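Local coordinates for protein glutamate racemase (Campylobacter jejuni, PDB 3UHF) that belongs to the Asp/Glu/hydantoin racemase family of enzymes and holds a bound D-glutamic acid in a pocket between its two alpha/beta halves, at residues L136-K141 and G167-M172; H110-G115 and E237-D242; G35-L40 and L250-S255; K126-K131 and P197-L202. One frame throughout, in Å; residues are numbered along the deposited sequence.

Overall arrangement
Contacts 1 and 4 share a parallel sheet, since strands 135-139 and 199-202 are neighbours in it. They touch through backbone bonds of Leu136 to Ala199 and Ile201. Contacts 2 and 3 belong to the other parallel sheet and reach its two outermost strands, 113-114 and 249-254. Contacts 1 and 4 are buried, contact 3 is partly buried, and contact 2 lies at the surface. The chemistry follows this order. Contacts 1, 3 and 4 meet through apolar groups, whereas contact 2 turns on a tyrosine-glutamate hydrogen bond amid charged side chains. Contact 1 alone includes pocket residues. Contacts 2 and 4 are joined by a salt bridge between their helices.

Contact 1: L136-K141 and G167-M172; sequences LVIATK and GLFVPM. With DGL (D-glutamic acid), chain C.
Ile138 points its end carbon at the rim of the Phe169 ring. Ile138 CD1 lies near the ring plane, 4.2 Å from Phe169 CE1, and does not cover a face. The chain of Ile138 is extended at its outer bond (chi2 169°), which carries CD1 out from the strand. Two other rings, Tyr190 and Phe207, pack edge-to-face with Phe169, and Phe191 of helix 181-191 touches both Ile138 and Phe169.

Just past the strand end, Thr140 and Val170, the residue after Phe169, meet through methyl groups. Thr140 CG2 is 4.3 Å from Val170 CG2, a loose approach. The two backbones come nearest beside this pair, with Thr140 CA 5.1 Å from Gly167 CA.

D-glutamic acid touches both side chains. Thr140 CG2 sits 3.5 Å from the OXT atom of D-glutamic acid and 3.8 Å from its OE2 atom, so this methyl lies close to both carboxylates. Val170 has CG1 anti to the backbone N (chi1 166°), and its two methyls are turned to the aliphatic part of the ligand. Val170 CG1 is 4.0 Å from CG of D-glutamic acid, and Val170 CG2 is 4.1 Å from its CB.

The hydroxyl of Thr140 is engaged elsewhere: OG1 is hydrogen-bonded to the OG1 atoms of Thr96 and Thr143. Thr140 also occupies the N-cap position of helix 141-146. The arrangement is that of an alpha/beta ligand site, where residues at the C-terminal end of a parallel strand and the first turn of a nearby helix contribute to the lining of the pocket.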
loop_
_atom_site.group_PDB
_atom_site.type_symbol
_atom_site.label_atom_id
_atom_site.label_comp_id
_atom_site.label_asym_id
_atom_site.label_seq_id
_atom_site.Cartn_x
_atom_site.Cartn_y
_atom_site.Cartn_z
ATOM N N LEU A 136 -14.873 6.043 -5.440
ATOM C CA LEU A 136 -14.622 4.777 -6.125
ATOM C C LEU A 136 -13.384 4.147 -5.490
ATOM O O LEU A 136 -12.324 4.776 -5.418
ATOM C CB LEU A 136 -14.400 5.002 -7.620
ATOM C CG LEU A 136 -13.906 3.760 -8.379
ATOM C CD1 LEU A 136 -14.906 2.627 -8.202
ATOM C CD2 LEU A 136 -13.697 4.103 -9.855
ATOM N N VAL A 137 -13.535 2.931 -4.976
ATOM C CA VAL A 137 -12.403 2.197 -4.437
ATOM C C VAL A 137 -12.017 1.144 -5.466
ATOM O O VAL A 137 -12.862 0.356 -5.868
ATOM C CB VAL A 137 -12.781 1.463 -3.149
ATOM C CG1 VAL A 137 -11.575 0.716 -2.599
ATOM C CG2 VAL A 137 -13.318 2.458 -2.114
ATOM N N ILE A 138 -10.766 1.153 -5.921
ATOM C CA ILE A 138 -10.305 0.089 -6.828
ATOM C C ILE A 138 -9.182 -0.682 -6.156
ATOM O O ILE A 138 -8.340 -0.091 -5.485
ATOM C CB ILE A 138 -9.872 0.626 -8.215
ATOM C CG1 ILE A 138 -8.771 1.694 -8.076
ATOM C CG2 ILE A 138 -11.103 1.150 -8.958
ATOM C CD1 ILE A 138 -8.099 2.097 -9.419
ATOM N N ALA A 139 -9.168 -2.006 -6.331
ATOM C CA ALA A 139 -8.269 -2.840 -5.557
ATOM C C ALA A 139 -8.268 -4.240 -6.136
ATOM O O ALA A 139 -8.943 -4.503 -7.122
ATOM C CB ALA A 139 -8.718 -2.887 -4.081
ATOM N N THR A 140 -7.532 -5.142 -5.499
ATOM C CA THR A 140 -7.566 -6.552 -5.905
ATOM C C THR A 140 -8.915 -7.163 -5.543
ATOM O O THR A 140 -9.661 -6.582 -4.767
ATOM C CB THR A 140 -6.483 -7.384 -5.183
ATOM O OG1 THR A 140 -6.739 -7.381 -3.770
ATOM C CG2 THR A 140 -5.075 -6.831 -5.465
ATOM N N LYS A 141 -9.219 -8.333 -6.102
ATOM C CA LYS A 141 -10.443 -9.050 -5.741
ATOM C C LYS A 141 -10.517 -9.340 -4.245
ATOM O O LYS A 141 -11.568 -9.182 -3.627
ATOM C CB LYS A 141 -10.551 -10.368 -6.517
ATOM C CG LYS A 141 -10.993 -10.198 -7.961
ATOM C CD LYS A 141 -11.358 -11.538 -8.603
ATOM C CE LYS A 141 -11.832 -11.348 -10.043
ATOM N NZ LYS A 141 -12.137 -12.646 -10.728
ATOM N N GLY A 167 -8.484 -6.216 -11.195
ATOM C CA GLY A 167 -7.383 -7.128 -10.952
ATOM C C GLY A 167 -6.244 -7.120 -11.952
ATOM O O GLY A 167 -5.079 -7.306 -11.575
ATOM N N LEU A 168 -6.567 -6.887 -13.219
ATOM C CA LEU A 168 -5.566 -6.952 -14.281
ATOM C C LEU A 168 -4.552 -5.821 -14.182
ATOM O O LEU A 168 -3.469 -5.904 -14.754
ATOM C CB LEU A 168 -6.220 -6.927 -15.663
ATOM C CG LEU A 168 -6.238 -8.257 -16.421
ATOM C CD1 LEU A 168 -4.842 -8.844 -16.512
ATOM C CD2 LEU A 168 -7.161 -9.242 -15.745
ATOM N N PHE A 169 -4.902 -4.755 -13.465
ATOM C CA PHE A 169 -3.971 -3.644 -13.315
ATOM C C PHE A 169 -2.655 -4.112 -12.686
ATOM O O PHE A 169 -1.595 -3.589 -13.010
ATOM C CB PHE A 169 -4.559 -2.513 -12.458
ATOM C CG PHE A 169 -5.636 -1.696 -13.138
ATOM C CD1 PHE A 169 -6.380 -0.772 -12.390
ATOM C CD2 PHE A 169 -5.894 -1.814 -14.490
ATOM C CE1 PHE A 169 -7.365 -0.004 -12.992
ATOM C CE2 PHE A 169 -6.876 -1.035 -15.107
ATOM C CZ PHE A 169 -7.617 -0.133 -14.340
ATOM N N VAL A 170 -2.722 -5.094 -11.789
ATOM C CA VAL A 170 -1.519 -5.573 -11.108
ATOM C C VAL A 170 -0.495 -6.156 -12.094
ATOM O O VAL A 170 0.631 -5.657 -12.172
ATOM C CB VAL A 170 -1.838 -6.578 -9.955
ATOM C CG1 VAL A 170 -0.567 -7.319 -9.513
ATOM C CG2 VAL A 170 -2.513 -5.861 -8.767
ATOM N N PRO A 171 -0.875 -7.195 -12.864
ATOM C CA PRO A 171 0.139 -7.710 -13.801
ATOM C C PRO A 171 0.502 -6.734 -14.925
ATOM O O PRO A 171 1.619 -6.813 -15.430
ATOM C CB PRO A 171 -0.511 -8.986 -14.371
ATOM C CG PRO A 171 -1.975 -8.831 -14.130
ATOM C CD PRO A 171 -2.073 -8.054 -12.830
ATOM N N MET A 172 -0.414 -5.853 -15.332
ATOM C CA MET A 172 -0.071 -4.842 -16.333
ATOM C C MET A 172 1.045 -3.928 -15.837
ATOM O O MET A 172 2.004 -3.662 -16.565
ATOM C CB MET A 172 -1.299 -4.030 -16.754
ATOM C CG MET A 172 -2.271 -4.882 -17.562
ATOM S SD MET A 172 -3.819 -4.051 -17.959
ATOM C CE MET A 172 -3.324 -3.167 -19.449
HETATM N N DGL C . 0.327 -5.842 -2.965
HETATM C CA DGL C . -1.026 -6.162 -3.430
HETATM C C DGL C . -2.011 -5.115 -2.936
HETATM O O DGL C . -1.624 -3.994 -2.577
HETATM C CB DGL C . -1.080 -6.220 -4.956
HETATM C CG DGL C . -0.326 -7.412 -5.543
HETATM C CD DGL C . -0.897 -8.716 -5.027
HETATM O OE1 DGL C . -0.259 -9.344 -4.152
HETATM O OE2 DGL C . -2.004 -9.091 -5.470
HETATM O OXT DGL C . -3.210 -5.364 -2.926
#

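Contact 2: H110-G115 and E237-D242; sequences HFPVYG and ERENID
The hydroxyl of Tyr114 donates a hydrogen bond to the carboxylate of Glu239. The bond from Tyr114 OH to Glu239 OE2 is short, at 2.6 Å. It uses the anti lone pair of OE2, on the side away from the other carboxylate oxygen. OE2 lies at the ring edge and in its plane, 3.5 Å from Tyr114 CE2. The carboxylate itself is turned 59° from the ring.

The same oxygen rests near the ring of Pro112, with Pro112 CG 3.9 Å from Glu239 OE2. Arg238 adds a long van der Waals contact, its CB 4.1 Å from Tyr114 OH.

Glu239 is the first residue to leave helical geometry after helix 227-238. Its side chain bends at chi2 (-70°), which brings the carboxylate to the tyrosine. Tyr114 is set by strand 113-114, whose backbone bonds to Leu90 and Ile92. Its ring also meets Phe234, with planes at about 70°.

Beyond CB, Arg238 turns away from the tyrosine. Arg238 NH1 forms a salt bridge to Glu237 OE2 at 3.2 Å and another to Glu122. Glu237 is paired through its other oxygen with Lys126.

The two polar systems are thus separate: the charged end of Arg238 is committed to other acids. A hydroxyl donor on OE2 is expected to steady the negative charge of Glu239, probably more weakly than a salt bridge would.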
loop_
_atom_site.group_PDB
_atom_site.type_symbol
_atom_site.label_atom_id
_atom_site.label_comp_id
_atom_site.label_asym_id
_atom_site.label_seq_id
_atom_site.Cartn_x
_atom_site.Cartn_y
_atom_site.Cartn_z
ATOM N N HIS A 110 5.108 -7.791 19.080
ATOM C CA HIS A 110 5.218 -6.964 20.277
ATOM C C HIS A 110 5.703 -5.560 19.950
ATOM O O HIS A 110 6.249 -4.862 20.798
ATOM C CB HIS A 110 6.094 -7.645 21.331
ATOM C CG HIS A 110 5.555 -8.967 21.773
ATOM N ND1 HIS A 110 6.215 -10.156 21.547
ATOM C CD2 HIS A 110 4.394 -9.291 22.389
ATOM C CE1 HIS A 110 5.493 -11.153 22.024
ATOM N NE2 HIS A 110 4.380 -10.656 22.533
ATOM N N PHE A 111 5.485 -5.152 18.705
ATOM C CA PHE A 111 5.705 -3.775 18.280
ATOM C C PHE A 111 4.500 -3.360 17.438
ATOM O O PHE A 111 3.743 -4.220 16.997
ATOM C CB PHE A 111 7.008 -3.652 17.489
ATOM C CG PHE A 111 7.227 -4.766 16.518
ATOM C CD1 PHE A 111 6.546 -4.796 15.308
ATOM C CD2 PHE A 111 8.116 -5.788 16.814
ATOM C CE1 PHE A 111 6.742 -5.833 14.413
ATOM C CE2 PHE A 111 8.319 -6.824 15.922
ATOM C CZ PHE A 111 7.633 -6.843 14.717
ATOM N N PRO A 112 4.292 -2.045 17.246
ATOM C CA PRO A 112 3.132 -1.621 16.456
ATOM C C PRO A 112 3.164 -2.171 15.035
ATOM O O PRO A 112 4.235 -2.260 14.434
ATOM C CB PRO A 112 3.270 -0.096 16.425
ATOM C CG PRO A 112 4.039 0.237 17.672
ATOM C CD PRO A 112 4.994 -0.903 17.863
ATOM N N VAL A 113 1.994 -2.535 14.523
ATOM C CA VAL A 113 1.838 -2.977 13.142
ATOM C C VAL A 113 0.721 -2.153 12.520
ATOM O O VAL A 113 -0.391 -2.112 13.048
ATOM C CB VAL A 113 1.488 -4.463 13.072
ATOM C CG1 VAL A 113 1.298 -4.918 11.610
ATOM C CG2 VAL A 113 2.571 -5.298 13.762
ATOM N N TYR A 114 1.021 -1.478 11.413
ATOM C CA TYR A 114 0.039 -0.637 10.727
ATOM C C TYR A 114 -0.089 -1.078 9.281
ATOM O O TYR A 114 0.924 -1.359 8.636
ATOM C CB TYR A 114 0.478 0.825 10.745
ATOM C CG TYR A 114 0.513 1.418 12.138
ATOM C CD1 TYR A 114 -0.666 1.650 12.833
ATOM C CD2 TYR A 114 1.717 1.727 12.758
ATOM C CE1 TYR A 114 -0.651 2.185 14.115
ATOM C CE2 TYR A 114 1.743 2.265 14.048
ATOM C CZ TYR A 114 0.556 2.488 14.710
ATOM O OH TYR A 114 0.569 3.019 15.976
ATOM N N GLY A 115 -1.329 -1.132 8.791
ATOM C CA GLY A 115 -1.617 -1.397 7.386
ATOM C C GLY A 115 -1.908 -0.070 6.709
ATOM O O GLY A 115 -1.655 0.990 7.304
ATOM N N GLU A 237 0.693 11.283 12.818
ATOM C CA GLU A 237 -0.320 11.541 13.835
ATOM C C GLU A 237 -0.334 10.494 14.955
ATOM O O GLU A 237 -0.609 10.817 16.106
ATOM C CB GLU A 237 -1.698 11.592 13.185
ATOM C CG GLU A 237 -1.857 12.681 12.151
ATOM C CD GLU A 237 -2.983 12.375 11.182
ATOM O OE1 GLU A 237 -3.238 13.196 10.275
ATOM O OE2 GLU A 237 -3.602 11.299 11.331
ATOM N N ARG A 238 -0.063 9.241 14.600
ATOM C CA ARG A 238 -0.204 8.111 15.519
ATOM C C ARG A 238 1.041 7.869 16.349
ATOM O O ARG A 238 0.958 7.427 17.492
ATOM C CB ARG A 238 -0.518 6.825 14.751
ATOM C CG ARG A 238 -1.976 6.410 14.786
ATOM C CD ARG A 238 -2.826 7.324 13.939
ATOM N NE ARG A 238 -4.234 6.939 13.974
ATOM C CZ ARG A 238 -5.206 7.618 13.372
ATOM N NH1 ARG A 238 -4.924 8.721 12.688
ATOM N NH2 ARG A 238 -6.459 7.196 13.454
ATOM N N GLU A 239 2.198 8.119 15.756
ATOM C CA GLU A 239 3.458 7.872 16.435
ATOM C C GLU A 239 4.206 9.175 16.668
ATOM O O GLU A 239 3.848 10.220 16.122
ATOM C CB GLU A 239 4.311 6.882 15.634
ATOM C CG GLU A 239 3.680 5.498 15.505
ATOM C CD GLU A 239 3.661 4.733 16.822
ATOM O OE1 GLU A 239 4.519 5.007 17.681
ATOM O OE2 GLU A 239 2.788 3.859 17.003
ATOM N N ASN A 240 5.238 9.111 17.498
ATOM C CA ASN A 240 6.048 10.281 17.773
ATOM C C ASN A 240 7.283 10.276 16.884
ATOM O O ASN A 240 8.324 9.737 17.261
ATOM C CB ASN A 240 6.448 10.305 19.246
ATOM C CG ASN A 240 6.712 11.701 19.750
ATOM O OD1 ASN A 240 6.517 12.683 19.031
ATOM N ND2 ASN A 240 7.151 11.803 20.999
ATOM N N ILE A 241 7.160 10.867 15.698
ATOM C CA ILE A 241 8.250 10.854 14.730
ATOM C C ILE A 241 8.807 12.242 14.443
ATOM O O ILE A 241 8.133 13.086 13.852
ATOM C CB ILE A 241 7.812 10.247 13.396
ATOM C CG1 ILE A 241 6.820 9.108 13.619
ATOM C CG2 ILE A 241 9.022 9.761 12.617
ATOM C CD1 ILE A 241 6.394 8.440 12.343
ATOM N N ASP A 242 10.047 12.468 14.859
ATOM C CA ASP A 242 10.771 13.667 14.470
ATOM C C ASP A 242 11.320 13.457 13.065
ATOM O O ASP A 242 11.784 12.364 12.735
ATOM C CB ASP A 242 11.918 13.942 15.448
ATOM C CG ASP A 242 11.429 14.325 16.836
ATOM O OD1 ASP A 242 10.493 15.149 16.935
ATOM O OD2 ASP A 242 11.979 13.801 17.829
#

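Contact 3: G35-L40 and L250-S255; sequences GGLSVL and LHFYAS
The start of helix 37-45 stands off from strand 249-254 by a full layer of side chains: Leu37 CA is 10.3 Å from Phe252 CA, and Leu40 CA is 9.6 Å from Leu250 CA. Leu40 N bonds to Gly36 O at 3.0 Å, a helical i to i+4 bond. On the strand, Leu250 and Phe252, two residues apart, face the helix, as alternate residues of a strand do.

The outer end of the Phe252 ring meets both leucines. Its CE2 is 3.7 Å from Leu37 CD2 and 3.6 Å from Leu40 CD2. Phe252 CZ is also near Leu40 CD2, at 3.9 Å. Both methyls approach the ring obliquely; the Leu37 side chain as a whole runs at about a right angle to that of Phe252.

Leu40 has CG anti to the backbone N (chi1 -177°), which brings its branched end to the strand. Its two methyls divide the work. CD2 serves the ring, while Leu40 CD1 makes a looser contact of 4.4 Å with Leu250 CD2.

Helix 258-268 closes in alongside: Ala265 touches both Leu37 and Phe252, and Trp268 touches Leu37. Ile52 of the neighbouring strand 51-56 touches Leu40. Helix 37-45 is the connection of the beta-alpha-beta crossover from strand 26-31 to strand 51-56, and here it reaches one strand further, to the edge of the sheet.

The contact is wholly apolar. Its cohesion comes from dispersion and from the burial of methyl and aromatic carbon, with no directional bond to fix its geometry.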
loop_
_atom_site.group_PDB
_atom_site.type_symbol
_atom_site.label_atom_id
_atom_site.label_comp_id
_atom_site.label_asym_id
_atom_site.label_seq_id
_atom_site.Cartn_x
_atom_site.Cartn_y
_atom_site.Cartn_z
ATOM N N GLY A 35 5.250 -4.284 -5.677
ATOM C CA GLY A 35 4.318 -3.171 -5.691
ATOM C C GLY A 35 4.502 -2.250 -4.503
ATOM O O GLY A 35 4.390 -1.024 -4.628
ATOM N N GLY A 36 4.800 -2.849 -3.352
ATOM C CA GLY A 36 4.961 -2.121 -2.101
ATOM C C GLY A 36 6.033 -1.044 -2.117
ATOM O O GLY A 36 6.101 -0.203 -1.212
ATOM N N LEU A 37 6.878 -1.064 -3.140
ATOM C CA LEU A 37 7.842 0.013 -3.339
ATOM C C LEU A 37 7.148 1.386 -3.445
ATOM O O LEU A 37 7.751 2.410 -3.139
ATOM C CB LEU A 37 8.710 -0.265 -4.575
ATOM C CG LEU A 37 9.669 -1.460 -4.467
ATOM C CD1 LEU A 37 10.353 -1.763 -5.811
ATOM C CD2 LEU A 37 10.717 -1.259 -3.360
ATOM N N SER A 38 5.889 1.413 -3.875
ATOM C CA SER A 38 5.188 2.687 -3.993
ATOM C C SER A 38 4.972 3.308 -2.606
ATOM O O SER A 38 5.000 4.537 -2.444
ATOM C CB SER A 38 3.859 2.535 -4.742
ATOM O OG SER A 38 2.932 1.764 -4.003
ATOM N N VAL A 39 4.773 2.445 -1.613
ATOM C CA VAL A 39 4.644 2.870 -0.226
ATOM C C VAL A 39 6.015 3.211 0.340
ATOM O O VAL A 39 6.183 4.232 1.018
ATOM C CB VAL A 39 3.965 1.782 0.638
ATOM C CG1 VAL A 39 3.982 2.179 2.115
ATOM C CG2 VAL A 39 2.528 1.568 0.168
ATOM N N LEU A 40 7.003 2.371 0.046
ATOM C CA LEU A 40 8.369 2.643 0.485
ATOM C C LEU A 40 8.815 4.030 0.025
ATOM O O LEU A 40 9.418 4.789 0.791
ATOM C CB LEU A 40 9.331 1.583 -0.043
ATOM C CG LEU A 40 10.775 1.767 0.427
ATOM C CD1 LEU A 40 10.861 1.520 1.920
ATOM C CD2 LEU A 40 11.731 0.847 -0.334
ATOM N N LEU A 250 18.442 1.878 3.365
ATOM C CA LEU A 250 17.469 0.916 2.864
ATOM C C LEU A 250 18.102 -0.463 2.728
ATOM O O LEU A 250 19.238 -0.587 2.275
ATOM C CB LEU A 250 16.928 1.359 1.501
ATOM C CG LEU A 250 16.211 2.706 1.394
ATOM C CD1 LEU A 250 15.701 2.920 -0.028
ATOM C CD2 LEU A 250 15.071 2.766 2.380
ATOM N N HIS A 251 17.364 -1.494 3.130
ATOM C CA HIS A 251 17.791 -2.874 2.914
ATOM C C HIS A 251 16.649 -3.629 2.260
ATOM O O HIS A 251 15.508 -3.536 2.710
ATOM C CB HIS A 251 18.157 -3.549 4.231
ATOM C CG HIS A 251 19.314 -2.911 4.933
ATOM N ND1 HIS A 251 20.613 -3.046 4.496
ATOM C CD2 HIS A 251 19.367 -2.127 6.034
ATOM C CE1 HIS A 251 21.418 -2.376 5.302
ATOM N NE2 HIS A 251 20.687 -1.811 6.244
ATOM N N PHE A 252 16.963 -4.372 1.201
ATOM C CA PHE A 252 15.949 -5.105 0.453
ATOM C C PHE A 252 16.123 -6.607 0.593
ATOM O O PHE A 252 17.226 -7.132 0.429
ATOM C CB PHE A 252 16.014 -4.715 -1.024
ATOM C CG PHE A 252 15.672 -3.281 -1.272
ATOM C CD1 PHE A 252 16.670 -2.321 -1.363
ATOM C CD2 PHE A 252 14.347 -2.890 -1.402
ATOM C CE1 PHE A 252 16.350 -0.991 -1.582
ATOM C CE2 PHE A 252 14.020 -1.559 -1.618
ATOM C CZ PHE A 252 15.025 -0.609 -1.701
ATOM N N TYR A 253 15.026 -7.291 0.892
ATOM C CA TYR A 253 14.999 -8.748 0.903
ATOM C C TYR A 253 13.808 -9.259 0.107
ATOM O O TYR A 253 12.784 -8.590 0.013
ATOM C CB TYR A 253 14.925 -9.263 2.333
ATOM C CG TYR A 253 16.110 -8.854 3.178
ATOM C CD1 TYR A 253 17.234 -9.668 3.273
ATOM C CD2 TYR A 253 16.107 -7.659 3.884
ATOM C CE1 TYR A 253 18.322 -9.298 4.048
ATOM C CE2 TYR A 253 17.193 -7.279 4.668
ATOM C CZ TYR A 253 18.294 -8.100 4.744
ATOM O OH TYR A 253 19.370 -7.729 5.523
ATOM N N ALA A 254 13.943 -10.444 -0.482
ATOM C CA ALA A 254 12.831 -11.015 -1.218
ATOM C C ALA A 254 12.907 -12.528 -1.182
ATOM O O ALA A 254 13.998 -13.100 -1.071
ATOM C CB ALA A 254 12.822 -10.512 -2.668
ATOM N N SER A 255 11.755 -13.178 -1.285
ATOM C CA SER A 255 11.728 -14.637 -1.255
ATOM C C SER A 255 12.164 -15.249 -2.588
ATOM O O SER A 255 12.307 -16.469 -2.700
ATOM C CB SER A 255 10.354 -15.145 -0.831
ATOM O OG SER A 255 9.334 -14.611 -1.653
#

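Contact 4: K126-K131 and P197-L202; sequences KALHDK and PDALIL
Helix 117-128 ends over the start of strand 199-202, with Leu128 CA 7.4 Å from Ala199 CA. Leu128 carries the contact and sets its branched end against the methyl of Ala199. Both of its end carbons, Leu128 CD1 and CD2, lie 3.9 Å from Ala199 CB, and Leu128 CG is nearly as close. The methyl therefore rests against the side of the branch, touching all three carbons about equally. CG is anti to the carbonyl carbon (chi1 -64°), which brings this branch down on the strand.

Leu128 CD2 also touches Asp198 CB, again at 3.9 Å. The two side chains cross at about a right angle, and Asp198 offers its CB, not its carboxylate, to the leucine. The carboxylate is held elsewhere, as Asp198 OD2 accepts a hydrogen bond from Glu134 N.

This is the helix-on-sheet layering of an alpha/beta fold. Strand 199-202 is an inner strand of a parallel sheet, and the last turn of the helix lies on one face of it. Ile135 of the adjacent strand 135-139 also touches Leu128. Thr124, one turn earlier in the helix, lies against Ala199.

Past Leu128 the helix stops. His129 takes a positive phi (43°), and the chain turns off toward strand 135-139. The ring of His129 folds back along the helix end. Its ND1 gives a weak hydrogen bond to Lys126 O at 3.4 Å, with the acceptor in the ring plane.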
loop_
_atom_site.group_PDB
_atom_site.type_symbol
_atom_site.label_atom_id
_atom_site.label_comp_id
_atom_site.label_asym_id
_atom_site.label_seq_id
_atom_site.Cartn_x
_atom_site.Cartn_y
_atom_site.Cartn_z
ATOM N N LYS A 126 -10.431 13.414 4.694
ATOM C CA LYS A 126 -9.799 14.732 4.693
ATOM C C LYS A 126 -9.926 15.428 3.336
ATOM O O LYS A 126 -10.122 16.641 3.271
ATOM C CB LYS A 126 -8.325 14.632 5.047
ATOM C CG LYS A 126 -8.016 14.333 6.510
ATOM C CD LYS A 126 -6.499 14.391 6.696
ATOM C CE LYS A 126 -6.056 13.918 8.067
ATOM N NZ LYS A 126 -4.597 13.610 8.042
ATOM N N ALA A 127 -9.806 14.655 2.258
ATOM C CA ALA A 127 -9.840 15.213 0.915
ATOM C C ALA A 127 -11.248 15.664 0.521
ATOM O O ALA A 127 -11.414 16.682 -0.147
ATOM C CB ALA A 127 -9.310 14.195 -0.098
ATOM N N LEU A 128 -12.257 14.896 0.929
ATOM C CA LEU A 128 -13.642 15.178 0.555
ATOM C C LEU A 128 -14.399 16.020 1.580
ATOM O O LEU A 128 -15.125 16.949 1.204
ATOM C CB LEU A 128 -14.411 13.872 0.334
ATOM C CG LEU A 128 -13.946 12.972 -0.809
ATOM C CD1 LEU A 128 -14.852 11.748 -0.870
ATOM C CD2 LEU A 128 -13.982 13.746 -2.117
ATOM N N HIS A 129 -14.242 15.673 2.857
ATOM C CA HIS A 129 -14.906 16.355 3.979
ATOM C C HIS A 129 -16.372 16.652 3.673
ATOM O O HIS A 129 -16.880 17.745 3.937
ATOM C CB HIS A 129 -14.143 17.620 4.405
ATOM C CG HIS A 129 -13.911 18.586 3.289
ATOM N ND1 HIS A 129 -12.771 18.569 2.514
ATOM C CD2 HIS A 129 -14.680 19.589 2.808
ATOM C CE1 HIS A 129 -12.847 19.523 1.603
ATOM N NE2 HIS A 129 -13.998 20.151 1.754
ATOM N N ASP A 130 -17.029 15.652 3.090
ATOM C CA ASP A 130 -18.435 15.733 2.720
ATOM C C ASP A 130 -18.906 14.310 2.440
ATOM O O ASP A 130 -18.528 13.718 1.424
ATOM C CB ASP A 130 -18.594 16.613 1.477
ATOM C CG ASP A 130 -20.041 16.775 1.049
ATOM O OD1 ASP A 130 -20.912 16.050 1.571
ATOM O OD2 ASP A 130 -20.301 17.629 0.174
ATOM N N LYS A 131 -19.728 13.765 3.339
ATOM C CA LYS A 131 -20.161 12.365 3.238
ATOM C C LYS A 131 -21.042 12.090 2.019
ATOM O O LYS A 131 -21.328 10.936 1.705
ATOM C CB LYS A 131 -20.904 11.920 4.505
ATOM C CG LYS A 131 -22.240 12.641 4.739
ATOM C CD LYS A 131 -23.136 11.827 5.650
ATOM C CE LYS A 131 -24.548 12.395 5.714
ATOM N NZ LYS A 131 -25.198 12.500 4.374
ATOM N N PRO A 197 -16.046 9.534 -10.131
ATOM C CA PRO A 197 -16.043 9.764 -8.683
ATOM C C PRO A 197 -15.373 11.076 -8.280
ATOM O O PRO A 197 -14.571 11.637 -9.029
ATOM C CB PRO A 197 -15.240 8.575 -8.160
ATOM C CG PRO A 197 -14.264 8.300 -9.252
ATOM C CD PRO A 197 -14.987 8.595 -10.543
ATOM N N ASP A 198 -15.714 11.569 -7.093
ATOM C CA ASP A 198 -15.018 12.715 -6.533
ATOM C C ASP A 198 -13.663 12.310 -5.968
ATOM O O ASP A 198 -12.718 13.108 -5.965
ATOM C CB ASP A 198 -15.880 13.389 -5.463
ATOM C CG ASP A 198 -17.173 13.941 -6.037
ATOM O OD1 ASP A 198 -17.097 14.922 -6.805
ATOM O OD2 ASP A 198 -18.259 13.391 -5.733
ATOM N N ALA A 199 -13.570 11.071 -5.488
ATOM C CA ALA A 199 -12.296 10.525 -5.032
ATOM C C ALA A 199 -12.104 9.099 -5.530
ATOM O O ALA A 199 -13.030 8.292 -5.499
ATOM C CB ALA A 199 -12.199 10.557 -3.519
ATOM N N LEU A 200 -10.889 8.796 -5.972
ATOM C CA LEU A 200 -10.547 7.428 -6.390
ATOM C C LEU A 200 -9.493 6.905 -5.427
ATOM O O LEU A 200 -8.376 7.435 -5.372
ATOM C CB LEU A 200 -9.985 7.456 -7.806
ATOM C CG LEU A 200 -9.456 6.134 -8.374
ATOM C CD1 LEU A 200 -10.574 5.118 -8.468
ATOM C CD2 LEU A 200 -8.839 6.382 -9.741
ATOM N N ILE A 201 -9.844 5.904 -4.627
ATOM C CA ILE A 201 -8.860 5.353 -3.714
ATOM C C ILE A 201 -8.010 4.320 -4.456
ATOM O O ILE A 201 -8.523 3.305 -4.946
ATOM C CB ILE A 201 -9.482 4.712 -2.461
ATOM C CG1 ILE A 201 -10.407 5.718 -1.746
ATOM C CG2 ILE A 201 -8.367 4.293 -1.519
ATOM C CD1 ILE A 201 -11.010 5.192 -0.436
ATOM N N LEU A 202 -6.713 4.586 -4.546
ATOM C CA LEU A 202 -5.801 3.641 -5.185
ATOM C C LEU A 202 -5.454 2.558 -4.169
ATOM O O LEU A 202 -4.363 2.564 -3.576
ATOM C CB LEU A 202 -4.540 4.368 -5.647
ATOM C CG LEU A 202 -4.781 5.537 -6.609
ATOM C CD1 LEU A 202 -3.473 6.222 -6.943
ATOM C CD2 LEU A 202 -5.461 5.060 -7.894
#